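Local coordinates for protein alcohol dehydrogenase, zinc-containing (Streptococcus pneumoniae serotype 2, PDB 5YLN) that probably oxidises alcohols to aldehydes or ketones with NAD+, as a zinc-dependent member of the medium-chain alcohol dehydrogenase family, at residues Val249-Lys260 / Val273-Asp281. Residues are numbered along the deposited sequence; the frame is centred on the assembly and turned at random.
Sequences VGIPATFDFCQK and VHGKPVEFD
Helix 252-260 and strand 278-280 run nearly parallel, their axes 8.3 Å apart at an angle of 15°, while the loops leading into them meet at Gly250 and His274. The strand pairs antiparallel with a strand of the second subunit, so the contact joins a Rossmann-domain helix to the intersubunit sheet. Gly250 CA lies over one face of the imidazole, 3.5 Å from its centroid, in a CH-pi contact; Asn270 holds His274 NE2 from the preceding strand's end. Further along, CG2 of Val278 sits over a face of the Phe255 ring, 3.7 Å from the centroid. With CG anti to the backbone N (chi1 177°), that ring reaches the strand and turns its edge to Phe280 CD1. The Gln259 amide stacks nearly parallel on the Asp281 carboxylate. Lys260 NZ makes a salt bridge to Asp256 OD1 and a long one to Asp281 OD2, probably easing the repulsion between these two nearby carboxylates. Gln259 OE1 accepts an almost straight bond from Asp281 N (3.1 Å). Its NE2 donates to Glu279 O (3.1 Å), lying in that carbonyl's plane, and to Asp256 OD1, on its anti lone pair. These three hydrogen bonds fix the buried amide's rotation and tie the helix to the strand's end.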
loop_
_atom_site.group_PDB
_atom_site.type_symbol
_atom_site.label_atom_id
_atom_site.label_comp_id
_atom_site.label_asym_id
_atom_site.label_seq_id
_atom_site.Cartn_x
_atom_site.Cartn_y
_atom_site.Cartn_z
ATOM N N VAL A 249 0.058 -16.673 -4.335
ATOM C CA VAL A 249 -0.300 -17.963 -3.757
ATOM C C VAL A 249 -1.387 -17.794 -2.706
ATOM O O VAL A 249 -2.363 -18.553 -2.684
ATOM C CB VAL A 249 0.919 -18.686 -3.158
ATOM C CG1 VAL A 249 0.485 -20.003 -2.523
ATOM C CG2 VAL A 249 1.923 -18.971 -4.240
ATOM N N GLY A 250 -1.228 -16.819 -1.821
ATOM C CA GLY A 250 -2.271 -16.545 -0.856
ATOM C C GLY A 250 -2.192 -17.338 0.439
ATOM O O GLY A 250 -3.226 -17.673 1.010
ATOM N N ILE A 251 -0.993 -17.646 0.923
ATOM C CA ILE A 251 -0.871 -18.267 2.239
ATOM C C ILE A 251 0.083 -17.430 3.077
ATOM O O ILE A 251 0.848 -16.601 2.548
ATOM C CB ILE A 251 -0.396 -19.741 2.150
ATOM C CG1 ILE A 251 0.999 -19.830 1.523
ATOM C CG2 ILE A 251 -1.433 -20.616 1.420
ATOM C CD1 ILE A 251 1.702 -21.135 1.821
ATOM N N PRO A 252 0.035 -17.600 4.401
ATOM C CA PRO A 252 0.924 -16.813 5.273
ATOM C C PRO A 252 2.395 -16.954 4.939
ATOM O O PRO A 252 3.146 -15.986 5.104
ATOM C CB PRO A 252 0.614 -17.368 6.671
ATOM C CG PRO A 252 -0.806 -17.847 6.569
ATOM C CD PRO A 252 -0.961 -18.374 5.165
ATOM N N ALA A 253 2.842 -18.126 4.483
ATOM C CA ALA A 253 4.268 -18.296 4.218
ATOM C C ALA A 253 4.710 -17.442 3.037
ATOM O O ALA A 253 5.757 -16.792 3.092
ATOM C CB ALA A 253 4.605 -19.766 3.970
ATOM N N THR A 254 3.914 -17.410 1.972
ATOM C CA THR A 254 4.308 -16.614 0.822
ATOM C C THR A 254 4.216 -15.125 1.133
ATOM O O THR A 254 5.090 -14.348 0.726
ATOM C CB THR A 254 3.474 -16.999 -0.407
ATOM O OG1 THR A 254 2.072 -16.926 -0.104
ATOM C CG2 THR A 254 3.815 -18.428 -0.857
ATOM N N PHE A 255 3.185 -14.700 1.864
ATOM C CA PHE A 255 3.165 -13.306 2.280
ATOM C C PHE A 255 4.391 -12.991 3.112
ATOM O O PHE A 255 4.996 -11.921 2.964
ATOM C CB PHE A 255 1.906 -12.960 3.071
ATOM C CG PHE A 255 1.903 -11.530 3.581
ATOM C CD1 PHE A 255 1.489 -10.479 2.758
ATOM C CD2 PHE A 255 2.362 -11.225 4.860
ATOM C CE1 PHE A 255 1.506 -9.170 3.203
ATOM C CE2 PHE A 255 2.376 -9.913 5.318
ATOM C CZ PHE A 255 1.948 -8.887 4.484
ATOM N N ASP A 256 4.791 -13.925 3.976
ATOM C CA ASP A 256 5.946 -13.685 4.825
ATOM C C ASP A 256 7.228 -13.582 4.005
ATOM O O ASP A 256 8.078 -12.723 4.274
ATOM C CB ASP A 256 6.069 -14.793 5.864
ATOM C CG ASP A 256 7.231 -14.564 6.795
ATOM O OD1 ASP A 256 7.265 -13.499 7.454
ATOM O OD2 ASP A 256 8.122 -15.437 6.849
ATOM N N PHE A 257 7.388 -14.460 3.010
ATOM C CA PHE A 257 8.537 -14.393 2.110
ATOM C C PHE A 257 8.613 -13.027 1.421
ATOM O O PHE A 257 9.674 -12.390 1.383
ATOM C CB PHE A 257 8.430 -15.510 1.072
ATOM C CG PHE A 257 9.684 -15.748 0.288
ATOM C CD1 PHE A 257 10.660 -16.618 0.760
ATOM C CD2 PHE A 257 9.878 -15.137 -0.932
ATOM C CE1 PHE A 257 11.821 -16.840 0.023
ATOM C CE2 PHE A 257 11.017 -15.356 -1.669
ATOM C CZ PHE A 257 11.997 -16.198 -1.198
ATOM N N CYS A 258 7.484 -12.565 0.879
ATOM C CA CYS A 258 7.439 -11.281 0.186
ATOM C C CYS A 258 7.936 -10.149 1.069
ATOM O O CYS A 258 8.661 -9.260 0.602
ATOM C CB CYS A 258 6.017 -10.992 -0.281
ATOM S SG CYS A 258 5.574 -11.872 -1.769
ATOM N N GLN A 259 7.560 -10.159 2.351
ATOM C CA GLN A 259 7.919 -9.024 3.187
ATOM C C GLN A 259 9.381 -9.085 3.601
ATOM O O GLN A 259 9.938 -8.063 4.007
ATOM C CB GLN A 259 6.977 -8.913 4.396
ATOM C CG GLN A 259 7.168 -9.920 5.480
ATOM C CD GLN A 259 6.217 -9.684 6.657
ATOM O OE1 GLN A 259 5.668 -8.587 6.829
ATOM N NE2 GLN A 259 6.021 -10.722 7.475
ATOM N N LYS A 260 10.027 -10.238 3.439
ATOM C CA LYS A 260 11.450 -10.360 3.722
ATOM C C LYS A 260 12.355 -9.933 2.561
ATOM O O LYS A 260 13.544 -9.680 2.781
ATOM C CB LYS A 260 11.762 -11.801 4.133
ATOM C CG LYS A 260 11.148 -12.146 5.491
ATOM C CD LYS A 260 11.889 -13.293 6.150
ATOM C CE LYS A 260 11.659 -13.334 7.664
ATOM N NZ LYS A 260 10.276 -12.930 8.030
ATOM N N VAL A 273 -6.463 -14.848 -2.928
ATOM C CA VAL A 273 -7.308 -14.973 -1.753
ATOM C C VAL A 273 -6.494 -15.522 -0.590
ATOM O O VAL A 273 -5.703 -16.460 -0.744
ATOM C CB VAL A 273 -8.490 -15.904 -2.063
ATOM C CG1 VAL A 273 -9.515 -15.835 -0.957
ATOM C CG2 VAL A 273 -9.083 -15.544 -3.418
ATOM N N HIS A 274 -6.667 -14.924 0.582
ATOM C CA HIS A 274 -6.098 -15.456 1.809
ATOM C C HIS A 274 -7.238 -15.944 2.688
ATOM O O HIS A 274 -8.278 -15.288 2.784
ATOM C CB HIS A 274 -5.253 -14.408 2.548
ATOM C CG HIS A 274 -3.936 -14.121 1.894
ATOM N ND1 HIS A 274 -2.736 -14.553 2.421
ATOM C CD2 HIS A 274 -3.630 -13.452 0.752
ATOM C CE1 HIS A 274 -1.748 -14.154 1.637
ATOM N NE2 HIS A 274 -2.264 -13.488 0.617
ATOM N N GLY A 275 -7.058 -17.114 3.292
ATOM C CA GLY A 275 -8.086 -17.666 4.152
ATOM C C GLY A 275 -7.791 -17.418 5.612
ATOM O O GLY A 275 -8.641 -17.655 6.478
ATOM N N LYS A 276 -6.582 -16.945 5.893
ATOM C CA LYS A 276 -6.170 -16.578 7.237
ATOM C C LYS A 276 -5.574 -15.182 7.226
ATOM O O LYS A 276 -5.027 -14.752 6.210
ATOM C CB LYS A 276 -5.124 -17.547 7.804
ATOM C CG LYS A 276 -5.671 -18.894 8.251
ATOM C CD LYS A 276 -4.797 -19.495 9.353
ATOM C CE LYS A 276 -3.341 -19.652 8.926
ATOM N NZ LYS A 276 -3.193 -20.487 7.693
ATOM N N PRO A 277 -5.648 -14.462 8.341
ATOM C CA PRO A 277 -4.877 -13.221 8.452
ATOM C C PRO A 277 -3.396 -13.552 8.526
ATOM O O PRO A 277 -2.993 -14.695 8.762
ATOM C CB PRO A 277 -5.383 -12.584 9.754
ATOM C CG PRO A 277 -5.853 -13.744 10.573
ATOM C CD PRO A 277 -6.387 -14.772 9.579
ATOM N N VAL A 278 -2.572 -12.536 8.290
ATOM C CA VAL A 278 -1.136 -12.754 8.244
ATOM C C VAL A 278 -0.465 -11.830 9.248
ATOM O O VAL A 278 -1.035 -10.827 9.685
ATOM C CB VAL A 278 -0.572 -12.551 6.827
ATOM C CG1 VAL A 278 -1.156 -13.608 5.860
ATOM C CG2 VAL A 278 -0.864 -11.121 6.344
ATOM N N GLU A 279 0.760 -12.199 9.633
ATOM C CA GLU A 279 1.568 -11.373 10.520
ATOM C C GLU A 279 2.394 -10.395 9.687
ATOM O O GLU A 279 3.295 -10.793 8.938
ATOM C CB GLU A 279 2.467 -12.226 11.416
ATOM C CG GLU A 279 3.312 -11.366 12.362
ATOM C CD GLU A 279 3.634 -12.054 13.680
ATOM O OE1 GLU A 279 4.826 -12.115 14.049
ATOM O OE2 GLU A 279 2.691 -12.532 14.346
ATOM N N PHE A 280 2.079 -9.116 9.826
ATOM C CA PHE A 280 2.753 -8.030 9.128
ATOM C C PHE A 280 3.823 -7.450 10.052
ATOM O O PHE A 280 3.501 -6.948 11.131
ATOM C CB PHE A 280 1.711 -6.988 8.723
ATOM C CG PHE A 280 2.249 -5.865 7.941
ATOM C CD1 PHE A 280 3.197 -6.086 6.953
ATOM C CD2 PHE A 280 1.785 -4.578 8.157
ATOM C CE1 PHE A 280 3.697 -5.038 6.218
ATOM C CE2 PHE A 280 2.284 -3.523 7.415
ATOM C CZ PHE A 280 3.237 -3.756 6.449
ATOM N N ASP A 281 5.091 -7.516 9.626
ATOM C CA ASP A 281 6.240 -7.168 10.469
ATOM C C ASP A 281 6.486 -5.659 10.521
ATOM O O ASP A 281 7.581 -5.172 10.240
ATOM C CB ASP A 281 7.496 -7.876 9.973
ATOM C CG ASP A 281 7.476 -9.357 10.232
ATOM O OD1 ASP A 281 6.673 -9.795 11.077
ATOM O OD2 ASP A 281 8.267 -10.081 9.585
#